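Local coordinates for protein 4-alpha-glucanotransferase (PDB 6M6T) that is an amylomaltase, a TIM-barrel enzyme of the 4-alpha-glucanotransferase family that here holds glycan ligands in two pockets, at residues E38-F43 and F486-T491; A245-P250 and Q259-P264; V432-Y437 and T492-G497. One frame throughout, in Å; residues are numbered along the deposited sequence.

How the contacts relate
Following the chain from its N terminus illustrates how a C-terminal helix packs back on the outside of a barrel fold. The 38-43 loop, between helix 27-38 and strand 43-45, waits almost the whole sequence for its partner on helix 481-493, so contact 1 closes a very long loop. Within that span, contact 2 closes a short hairpin of a separate four-stranded antiparallel sheet, about 38 Å from contact 1 (centre to centre). Contact 3 starts on helix 428-438, before helix 481-493 arrives, and ends at the C-terminal end of that helix and the tail after it; contacts 1 and 3 therefore cross. Both use helix 481-493, and they touch through a salt bridge and packing.

Contact 1 (E38-F43 and F486-T491); sequences ETDQKF and FLKEIT
Glu-38, the last residue of helix 27-38, meets Lys-488 through its backbone: Lys-488 NZ donates to Glu-38 O over 3.1 Å, approaching nearly along the C=O axis. The carboxylate of Glu-38 is turned to another lysine on the same helix, Lys-484. At Thr-39 the chain leaves the helical conformation, and here the two backbones come nearest, its CA lying 4.4 Å from the CA of Lys-488. The hydroxyl OG1 of Thr-39, already bonded back to Phe-35 O, rests on the Leu-487 methyl CD2, while CG2 lies 4.3 Å from Lys-488 CB.

Asp-40 follows with a positive phi, and its side chain crosses the Lys-488 chain at a slant, with OD2 against the CG-to-CE carbons. The ammonium itself stays 4.1 Å from Asp-40 OD2, an attraction between opposite charges but not a salt bridge. The backbone carbonyl of Asp-40 receives the methyl CG2 of Thr-491.

Gln-41 carries the buried half of the contact. Its chain folds at the second torsion (chi2 -52°), which brings the amide back over Leu-487 and beside Thr-491. NE2 then spends its two hydrogens in the amide plane, one on Thr-491 OG1 at 3.0 Å and one on Thr-39 O at 3.1 Å. Leu-487 comes from the opposite direction, its CG 3.8 Å from Gln-41 NE2, while Thr-491 OG1 in turn donates to Leu-487 O at 2.9 Å. Tyr-437 also packs on Gln-41 and Thr-491.

A relay of donors, from Gln-41 through Thr-491 to Leu-487 O, thus fixes the rotation of a buried amide between the turn leading into barrel strand 43-45 and the C-terminal helix. The outer lysine adds a charge that the end of helix 27-38 and the nearby carboxylates would be expected to favour.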
loop_
_atom_site.group_PDB
_atom_site.type_symbol
_atom_site.label_atom_id
_atom_site.label_comp_id
_atom_site.label_asym_id
_atom_site.label_seq_id
_atom_site.Cartn_x
_atom_site.Cartn_y
_atom_site.Cartn_z
ATOM N N GLU A 38 -17.874 15.278 -5.003
ATOM C CA GLU A 38 -19.304 15.391 -4.739
ATOM C C GLU A 38 -19.579 15.504 -3.249
ATOM O O GLU A 38 -20.385 16.336 -2.812
ATOM C CB GLU A 38 -20.053 14.185 -5.282
ATOM C CG GLU A 38 -20.270 14.146 -6.740
ATOM C CD GLU A 38 -21.124 12.955 -7.077
ATOM O OE1 GLU A 38 -20.608 11.978 -7.683
ATOM O OE2 GLU A 38 -22.316 12.987 -6.691
ATOM N N THR A 39 -18.944 14.641 -2.462
ATOM C CA THR A 39 -19.197 14.491 -1.034
ATOM C C THR A 39 -18.297 15.376 -0.173
ATOM O O THR A 39 -18.294 15.235 1.053
ATOM C CB THR A 39 -19.037 13.019 -0.650
ATOM O OG1 THR A 39 -17.810 12.518 -1.200
ATOM C CG2 THR A 39 -20.185 12.193 -1.240
ATOM N N ASP A 40 -17.539 16.280 -0.798
ATOM C CA ASP A 40 -16.681 17.246 -0.117
ATOM C C ASP A 40 -15.617 16.549 0.735
ATOM O O ASP A 40 -15.254 17.009 1.823
ATOM C CB ASP A 40 -17.518 18.216 0.703
ATOM C CG ASP A 40 -18.769 18.658 -0.043
ATOM O OD1 ASP A 40 -18.646 19.403 -1.052
ATOM O OD2 ASP A 40 -19.877 18.208 0.345
ATOM N N GLN A 41 -15.080 15.452 0.197
ATOM C CA GLN A 41 -13.958 14.770 0.811
ATOM C C GLN A 41 -12.670 15.536 0.549
ATOM O O GLN A 41 -12.579 16.386 -0.334
ATOM C CB GLN A 41 -13.830 13.346 0.281
ATOM C CG GLN A 41 -15.008 12.460 0.592
ATOM C CD GLN A 41 -15.379 12.459 2.064
ATOM O OE1 GLN A 41 -14.768 11.759 2.877
ATOM N NE2 GLN A 41 -16.399 13.234 2.411
ATOM N N LYS A 42 -11.667 15.246 1.358
ATOM C CA LYS A 42 -10.340 15.818 1.174
ATOM C C LYS A 42 -9.332 14.793 0.687
ATOM O O LYS A 42 -8.494 15.116 -0.159
ATOM C CB LYS A 42 -9.840 16.452 2.482
ATOM C CG LYS A 42 -8.460 17.060 2.383
ATOM C CD LYS A 42 -8.504 18.556 2.232
ATOM C CE LYS A 42 -7.110 19.159 2.325
ATOM N NZ LYS A 42 -6.457 18.665 3.558
ATOM N N PHE A 43 -9.432 13.548 1.161
ATOM C CA PHE A 43 -8.364 12.579 0.963
ATOM C C PHE A 43 -8.873 11.308 0.307
ATOM O O PHE A 43 -9.989 10.851 0.579
ATOM C CB PHE A 43 -7.673 12.226 2.308
ATOM C CG PHE A 43 -6.987 13.393 2.946
ATOM C CD1 PHE A 43 -5.956 14.053 2.295
ATOM C CD2 PHE A 43 -7.391 13.856 4.179
ATOM C CE1 PHE A 43 -5.335 15.153 2.877
ATOM C CE2 PHE A 43 -6.777 14.960 4.767
ATOM C CZ PHE A 43 -5.758 15.610 4.114
ATOM N N PHE A 486 -25.340 9.991 2.455
ATOM C CA PHE A 486 -24.942 9.709 3.825
ATOM C C PHE A 486 -23.545 10.240 4.113
ATOM O O PHE A 486 -23.301 10.869 5.159
ATOM C CB PHE A 486 -24.993 8.205 4.086
ATOM C CG PHE A 486 -24.348 7.821 5.373
ATOM C CD1 PHE A 486 -24.860 8.279 6.575
ATOM C CD2 PHE A 486 -23.204 7.055 5.390
ATOM C CE1 PHE A 486 -24.259 7.952 7.769
ATOM C CE2 PHE A 486 -22.602 6.727 6.585
ATOM C CZ PHE A 486 -23.123 7.180 7.775
ATOM N N LEU A 487 -22.598 9.956 3.212
ATOM C CA LEU A 487 -21.234 10.427 3.438
ATOM C C LEU A 487 -21.188 11.952 3.438
ATOM O O LEU A 487 -20.578 12.563 4.324
ATOM C CB LEU A 487 -20.265 9.839 2.399
ATOM C CG LEU A 487 -18.780 10.250 2.484
ATOM C CD1 LEU A 487 -18.216 10.020 3.874
ATOM C CD2 LEU A 487 -17.913 9.569 1.438
ATOM N N LYS A 488 -21.844 12.591 2.466
ATOM C CA LYS A 488 -21.865 14.052 2.471
ATOM C C LYS A 488 -22.459 14.582 3.767
ATOM O O LYS A 488 -21.973 15.576 4.317
ATOM C CB LYS A 488 -22.640 14.617 1.277
ATOM C CG LYS A 488 -22.523 16.139 1.198
ATOM C CD LYS A 488 -23.384 16.727 0.118
ATOM C CE LYS A 488 -22.595 17.708 -0.748
ATOM N NZ LYS A 488 -23.093 17.755 -2.174
ATOM N N GLU A 489 -23.500 13.918 4.278
ATOM C CA GLU A 489 -24.155 14.397 5.491
ATOM C C GLU A 489 -23.202 14.351 6.679
ATOM O O GLU A 489 -23.017 15.359 7.364
ATOM C CB GLU A 489 -25.421 13.590 5.788
ATOM C CG GLU A 489 -26.104 13.983 7.083
ATOM C CD GLU A 489 -27.121 12.954 7.523
ATOM O OE1 GLU A 489 -27.787 13.147 8.574
ATOM O OE2 GLU A 489 -27.251 11.944 6.802
ATOM N N ILE A 490 -22.590 13.194 6.944
ATOM C CA ILE A 490 -21.685 13.144 8.086
ATOM C C ILE A 490 -20.509 14.093 7.877
ATOM O O ILE A 490 -19.937 14.612 8.851
ATOM C CB ILE A 490 -21.207 11.706 8.383
ATOM C CG1 ILE A 490 -20.265 11.196 7.295
ATOM C CG2 ILE A 490 -22.394 10.778 8.622
ATOM C CD1 ILE A 490 -20.118 9.738 7.341
ATOM N N THR A 491 -20.152 14.380 6.627
ATOM C CA THR A 491 -19.050 15.311 6.427
ATOM C C THR A 491 -19.468 16.752 6.726
ATOM O O THR A 491 -18.654 17.539 7.234
ATOM C CB THR A 491 -18.488 15.147 5.012
ATOM O OG1 THR A 491 -18.022 13.802 4.838
ATOM C CG2 THR A 491 -17.337 16.090 4.780
#

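Contact 2 (A245-P250 and Q259-P264); sequences AIAGVP and QLWGNP. With AC1 (4,6-dideoxy-4-{[(1S,4R,5S,6S)-4,5,6-trihydroxy-3-(hydroxymethyl)cyclohex-2-en-1-yl]amino}-alpha-D-glucopyranose), chain I.
Ala-247 O is gripped by two successive backbone amides of the facing strand: Trp-261 N reaches it at 3.0 Å, and Gly-262 N adds a weak, longer bond. The Ala-247 amide, for its part, donates to Asn-263 O at 2.9 Å. The pairing is irregular here, one residue bonding to three in a row. Nearer the turn it is regular, and Val-249 with Gln-259 forms an antiparallel hydrogen-bonded pair, Gln-259 N to Val-249 O measuring 2.8 Å.

This beta hairpin forms one side of a four-stranded antiparallel sheet that continues through strand 303-308, and its residues line both glycan pockets of the barrel enzyme. Trp-261, which lies where the pairing is irregular, belongs to one of them. Within the hairpin, two contacts orient the indole. Its NE1 donates in the ring plane to a lone pair of Gln-259 OE1 at 2.6 Å, and Gly-248 CA lies over one face, 4.0 Å from the centroid of the five-membered ring, as a CH-pi contact. Outside the hairpin, His-297 meets the indole edge-to-face. The CG of Gln-259 is anti to its carbonyl carbon (chi1 -78°) and the chain extends beyond it, which carries the amide to the indole. Val-249 lies beside that chain, pointing the same way, and touches a second AC1, distinct from the one at Trp-261 O.

Ile-246 CD1 meets Leu-260 CD1 across the strands at 3.5 Å, an apolar pair next to Ile-307. On the ligand side, AC1 O4 makes a weak bond to Trp-261 O, whereas the modelled approach of O3B to Leu-260 O is doubtfully short.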
loop_
_atom_site.group_PDB
_atom_site.type_symbol
_atom_site.label_atom_id
_atom_site.label_comp_id
_atom_site.label_asym_id
_atom_site.label_seq_id
_atom_site.Cartn_x
_atom_site.Cartn_y
_atom_site.Cartn_z
ATOM N N ALA A 245 18.264 -13.144 9.202
ATOM C CA ALA A 245 17.036 -13.023 9.966
ATOM C C ALA A 245 15.930 -12.446 9.083
ATOM O O ALA A 245 16.198 -11.715 8.121
ATOM C CB ALA A 245 17.257 -12.137 11.162
ATOM N N ILE A 246 14.679 -12.780 9.403
ATOM C CA ILE A 246 13.531 -12.252 8.680
ATOM C C ILE A 246 12.663 -11.402 9.616
ATOM O O ILE A 246 12.852 -11.365 10.842
ATOM C CB ILE A 246 12.683 -13.356 8.001
ATOM C CG1 ILE A 246 12.163 -14.365 9.025
ATOM C CG2 ILE A 246 13.460 -14.029 6.864
ATOM C CD1 ILE A 246 10.951 -15.123 8.548
ATOM N N ALA A 247 11.690 -10.725 9.000
ATOM C CA ALA A 247 10.830 -9.769 9.680
ATOM C C ALA A 247 9.521 -10.401 10.138
ATOM O O ALA A 247 9.019 -11.361 9.554
ATOM C CB ALA A 247 10.538 -8.585 8.766
ATOM N N GLY A 248 8.975 -9.846 11.205
ATOM C CA GLY A 248 7.697 -10.276 11.715
ATOM C C GLY A 248 7.293 -9.503 12.955
ATOM O O GLY A 248 7.706 -8.357 13.180
ATOM N N VAL A 249 6.487 -10.144 13.785
ATOM C CA VAL A 249 5.930 -9.473 14.944
ATOM C C VAL A 249 5.432 -10.572 15.877
ATOM O O VAL A 249 4.886 -11.583 15.406
ATOM C CB VAL A 249 4.843 -8.479 14.500
ATOM C CG1 VAL A 249 3.454 -9.145 14.360
ATOM C CG2 VAL A 249 4.859 -7.234 15.360
ATOM N N PRO A 250 5.641 -10.456 17.182
ATOM C CA PRO A 250 5.285 -11.544 18.095
ATOM C C PRO A 250 3.819 -11.483 18.506
ATOM O O PRO A 250 3.095 -10.537 18.198
ATOM C CB PRO A 250 6.194 -11.307 19.310
ATOM C CG PRO A 250 6.668 -9.885 19.194
ATOM C CD PRO A 250 6.151 -9.284 17.905
ATOM N N GLN A 259 2.927 -13.016 14.039
ATOM C CA GLN A 259 3.010 -12.856 12.594
ATOM C C GLN A 259 4.428 -13.077 12.098
ATOM O O GLN A 259 5.391 -12.543 12.658
ATOM C CB GLN A 259 2.551 -11.466 12.139
ATOM C CG GLN A 259 1.050 -11.259 12.102
ATOM C CD GLN A 259 0.694 -9.827 11.750
ATOM O OE1 GLN A 259 1.414 -9.170 10.991
ATOM N NE2 GLN A 259 -0.396 -9.322 12.327
ATOM N N LEU A 260 4.532 -13.842 11.016
ATOM C CA LEU A 260 5.772 -14.038 10.279
ATOM C C LEU A 260 5.590 -13.422 8.896
ATOM O O LEU A 260 4.669 -13.806 8.161
ATOM C CB LEU A 260 6.115 -15.526 10.189
ATOM C CG LEU A 260 7.384 -15.886 9.432
ATOM C CD1 LEU A 260 8.315 -16.684 10.333
ATOM C CD2 LEU A 260 7.017 -16.655 8.160
ATOM N N TRP A 261 6.452 -12.460 8.551
ATOM C CA TRP A 261 6.306 -11.681 7.324
ATOM C C TRP A 261 7.199 -12.163 6.177
ATOM O O TRP A 261 6.727 -12.276 5.039
ATOM C CB TRP A 261 6.585 -10.204 7.615
ATOM C CG TRP A 261 5.564 -9.566 8.518
ATOM C CD1 TRP A 261 4.378 -10.109 8.931
ATOM C CD2 TRP A 261 5.637 -8.261 9.115
ATOM N NE1 TRP A 261 3.711 -9.224 9.753
ATOM C CE2 TRP A 261 4.459 -8.083 9.880
ATOM C CE3 TRP A 261 6.577 -7.226 9.072
ATOM C CZ2 TRP A 261 4.202 -6.917 10.597
ATOM C CZ3 TRP A 261 6.317 -6.065 9.790
ATOM C CH2 TRP A 261 5.139 -5.924 10.540
ATOM N N GLY A 262 8.474 -12.450 6.440
ATOM C CA GLY A 262 9.377 -12.980 5.443
ATOM C C GLY A 262 10.329 -11.975 4.833
ATOM O O GLY A 262 11.243 -12.378 4.101
ATOM N N ASN A 263 10.149 -10.687 5.100
ATOM C CA ASN A 263 11.032 -9.695 4.514
ATOM C C ASN A 263 12.425 -9.784 5.135
ATOM O O ASN A 263 12.583 -10.143 6.307
ATOM C CB ASN A 263 10.484 -8.283 4.712
ATOM C CG ASN A 263 8.975 -8.212 4.604
ATOM O OD1 ASN A 263 8.257 -8.792 5.415
ATOM N ND2 ASN A 263 8.483 -7.481 3.604
ATOM N N PRO A 264 13.452 -9.435 4.377
ATOM C CA PRO A 264 14.781 -9.308 4.971
ATOM C C PRO A 264 14.787 -8.198 6.009
ATOM O O PRO A 264 13.887 -7.362 6.071
ATOM C CB PRO A 264 15.676 -8.962 3.775
ATOM C CG PRO A 264 14.749 -8.316 2.791
ATOM C CD PRO A 264 13.418 -9.005 2.970
HETATM C C1 AC1 I . 1.406 -7.967 5.491
HETATM O O2 AC1 I . -0.047 -9.187 7.060
HETATM C C2 AC1 I . 0.660 -9.279 5.808
HETATM C C4A AC1 I . 4.622 -15.183 3.910
HETATM C C3 AC1 I . 1.587 -10.459 5.847
HETATM O O3 AC1 I . 0.756 -11.580 6.103
HETATM C C4 AC1 I . 2.324 -10.573 4.491
HETATM N N4A AC1 I . 3.198 -11.770 4.291
HETATM C C5 AC1 I . 3.141 -9.297 4.392
HETATM O O5 AC1 I . 2.248 -8.164 4.311
HETATM C C6 AC1 I . 4.015 -9.350 3.142
HETATM C C1B AC1 I . 2.608 -12.992 3.680
HETATM C C2B AC1 I . 2.589 -14.069 4.751
HETATM O O2B AC1 I . 1.902 -13.598 5.914
HETATM C C3B AC1 I . 4.050 -14.396 5.101
HETATM O O3B AC1 I . 4.129 -15.177 6.313
HETATM O O4 AC1 I . 6.043 -15.476 4.062
HETATM C C5B AC1 I . 4.355 -14.514 2.698
HETATM C C7B AC1 I . 3.372 -13.488 2.592
HETATM C C6B AC1 I . 5.163 -15.007 1.473
HETATM O O6B AC1 I . 6.325 -15.746 1.908
#

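Contact 3 (V432-Y437 and T492-G497); sequences VLRTLY and TIYNRG
Hydrogen bonding to one backbone carbonyl joins the two segments: Arg-496 NH1 donates to Tyr-437 O at 2.8 Å, with an N-H...O angle of 154°. The oxygen lies near the guanidinium plane, but the donor stands well above the carbonyl plane, 56° out of it. Arg-496 NE adds a weak bond to the same oxygen, so the arginine grips it from two nitrogens. NH1 also has a weak bond to Thr-439 O. A positive charge at the C-terminal end of helix 428-438 would probably be favoured, although the nearby Arg-5 guanidinium would work against this.

What brings Arg-496 round is a Schellman motif that ends helix 481-493. Asn-495, with positive phi, is its C-prime residue, and Arg-496 N closes it on Thr-491 O while Asn-495 N bonds to Thr-492 O.

Packing is supplied by Tyr-494, whose ring rests beside the last turn of helix 428-438. Its CD2 lies 3.8 Å from Tyr-437 CB, and its CE2 is 3.6 Å from Arg-434 O. The Tyr-437 ring packs on Leu-487 and Ile-490, and its OH bonds to Thr-446 of strand 443-447.

As for charges, Arg-434 passes Tyr-494 at about a right angle, its guanidinium paired with Glu-489.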
loop_
_atom_site.group_PDB
_atom_site.type_symbol
_atom_site.label_atom_id
_atom_site.label_comp_id
_atom_site.label_asym_id
_atom_site.label_seq_id
_atom_site.Cartn_x
_atom_site.Cartn_y
_atom_site.Cartn_z
ATOM N N VAL A 432 -21.326 3.616 13.682
ATOM C CA VAL A 432 -19.908 3.754 13.991
ATOM C C VAL A 432 -19.337 4.961 13.270
ATOM O O VAL A 432 -18.559 5.728 13.847
ATOM C CB VAL A 432 -19.145 2.458 13.642
ATOM C CG1 VAL A 432 -17.624 2.655 13.799
ATOM C CG2 VAL A 432 -19.620 1.309 14.513
ATOM N N LEU A 433 -19.740 5.172 12.014
ATOM C CA LEU A 433 -19.157 6.247 11.232
ATOM C C LEU A 433 -19.631 7.619 11.705
ATOM O O LEU A 433 -18.862 8.598 11.650
ATOM C CB LEU A 433 -19.485 6.024 9.764
ATOM C CG LEU A 433 -18.608 4.991 9.074
ATOM C CD1 LEU A 433 -19.273 4.522 7.804
ATOM C CD2 LEU A 433 -17.286 5.635 8.758
ATOM N N ARG A 434 -20.877 7.721 12.187
ATOM C CA ARG A 434 -21.291 8.966 12.834
ATOM C C ARG A 434 -20.359 9.287 13.993
ATOM O O ARG A 434 -19.805 10.399 14.080
ATOM C CB ARG A 434 -22.748 8.875 13.310
ATOM C CG ARG A 434 -23.773 9.041 12.192
ATOM C CD ARG A 434 -24.834 10.084 12.556
ATOM N NE ARG A 434 -25.515 10.610 11.372
ATOM C CZ ARG A 434 -26.325 9.892 10.609
ATOM N NH1 ARG A 434 -26.569 8.630 10.918
ATOM N NH2 ARG A 434 -26.900 10.440 9.551
ATOM N N THR A 435 -20.115 8.297 14.862
ATOM C CA THR A 435 -19.230 8.558 15.998
ATOM C C THR A 435 -17.817 8.918 15.540
ATOM O O THR A 435 -17.259 9.931 15.980
ATOM C CB THR A 435 -19.191 7.378 16.957
ATOM O OG1 THR A 435 -20.527 6.987 17.283
ATOM C CG2 THR A 435 -18.496 7.798 18.227
ATOM N N LEU A 436 -17.223 8.104 14.657
ATOM C CA LEU A 436 -15.889 8.393 14.118
ATOM C C LEU A 436 -15.771 9.831 13.639
ATOM O O LEU A 436 -14.767 10.503 13.887
ATOM C CB LEU A 436 -15.566 7.443 12.959
ATOM C CG LEU A 436 -14.316 7.714 12.099
ATOM C CD1 LEU A 436 -13.061 7.708 12.907
ATOM C CD2 LEU A 436 -14.186 6.683 11.028
ATOM N N TYR A 437 -16.772 10.313 12.902
ATOM C CA TYR A 437 -16.660 11.662 12.375
ATOM C C TYR A 437 -16.879 12.702 13.453
ATOM O O TYR A 437 -16.448 13.848 13.289
ATOM C CB TYR A 437 -17.645 11.857 11.220
ATOM C CG TYR A 437 -17.062 11.420 9.906
ATOM C CD1 TYR A 437 -16.319 10.254 9.820
ATOM C CD2 TYR A 437 -17.225 12.180 8.762
ATOM C CE1 TYR A 437 -15.774 9.846 8.632
ATOM C CE2 TYR A 437 -16.672 11.779 7.556
ATOM C CZ TYR A 437 -15.948 10.610 7.504
ATOM O OH TYR A 437 -15.378 10.202 6.333
ATOM N N THR A 492 -20.733 17.107 6.465
ATOM C CA THR A 492 -21.218 18.464 6.756
ATOM C C THR A 492 -21.570 18.653 8.238
ATOM O O THR A 492 -21.201 19.661 8.845
ATOM C CB THR A 492 -22.438 18.794 5.885
ATOM O OG1 THR A 492 -22.298 18.182 4.600
ATOM C CG2 THR A 492 -22.563 20.297 5.687
ATOM N N ILE A 493 -22.306 17.708 8.821
ATOM C CA ILE A 493 -22.748 17.821 10.207
ATOM C C ILE A 493 -21.564 17.999 11.147
ATOM O O ILE A 493 -21.625 18.783 12.096
ATOM C CB ILE A 493 -23.590 16.588 10.587
ATOM C CG1 ILE A 493 -24.914 16.594 9.814
ATOM C CG2 ILE A 493 -23.824 16.524 12.088
ATOM C CD1 ILE A 493 -25.953 17.539 10.373
ATOM N N TYR A 494 -20.474 17.274 10.923
ATOM C CA TYR A 494 -19.373 17.305 11.877
ATOM C C TYR A 494 -18.228 18.187 11.429
ATOM O O TYR A 494 -17.130 18.083 11.983
ATOM C CB TYR A 494 -18.884 15.903 12.154
ATOM C CG TYR A 494 -19.927 15.108 12.856
ATOM C CD1 TYR A 494 -20.287 15.418 14.150
ATOM C CD2 TYR A 494 -20.579 14.062 12.222
ATOM C CE1 TYR A 494 -21.252 14.701 14.820
ATOM C CE2 TYR A 494 -21.554 13.330 12.882
ATOM C CZ TYR A 494 -21.888 13.658 14.184
ATOM O OH TYR A 494 -22.851 12.943 14.868
ATOM N N ASN A 495 -18.472 19.055 10.442
ATOM C CA ASN A 495 -17.577 20.132 10.035
ATOM C C ASN A 495 -16.228 19.647 9.498
ATOM O O ASN A 495 -15.183 20.048 10.010
ATOM C CB ASN A 495 -17.385 21.087 11.208
ATOM C CG ASN A 495 -16.908 22.454 10.778
ATOM O OD1 ASN A 495 -16.989 22.799 9.608
ATOM N ND2 ASN A 495 -16.397 23.243 11.731
ATOM N N ARG A 496 -16.242 18.842 8.442
ATOM C CA ARG A 496 -14.995 18.327 7.828
ATOM C C ARG A 496 -15.081 18.410 6.303
ATOM O O ARG A 496 -14.576 17.525 5.669
ATOM C CB ARG A 496 -14.853 16.853 8.183
ATOM C CG ARG A 496 -14.737 16.570 9.663
ATOM C CD ARG A 496 -13.863 15.363 9.864
ATOM N NE ARG A 496 -14.150 14.718 11.108
ATOM C CZ ARG A 496 -13.275 14.556 12.057
ATOM N NH1 ARG A 496 -13.637 13.970 13.166
ATOM N NH2 ARG A 496 -12.044 14.969 11.912
ATOM N N GLY A 497 -15.619 19.485 5.739
ATOM C CA GLY A 497 -15.820 19.558 4.296
ATOM C C GLY A 497 -14.657 20.147 3.500
ATOM O O GLY A 497 -13.866 20.934 4.007
#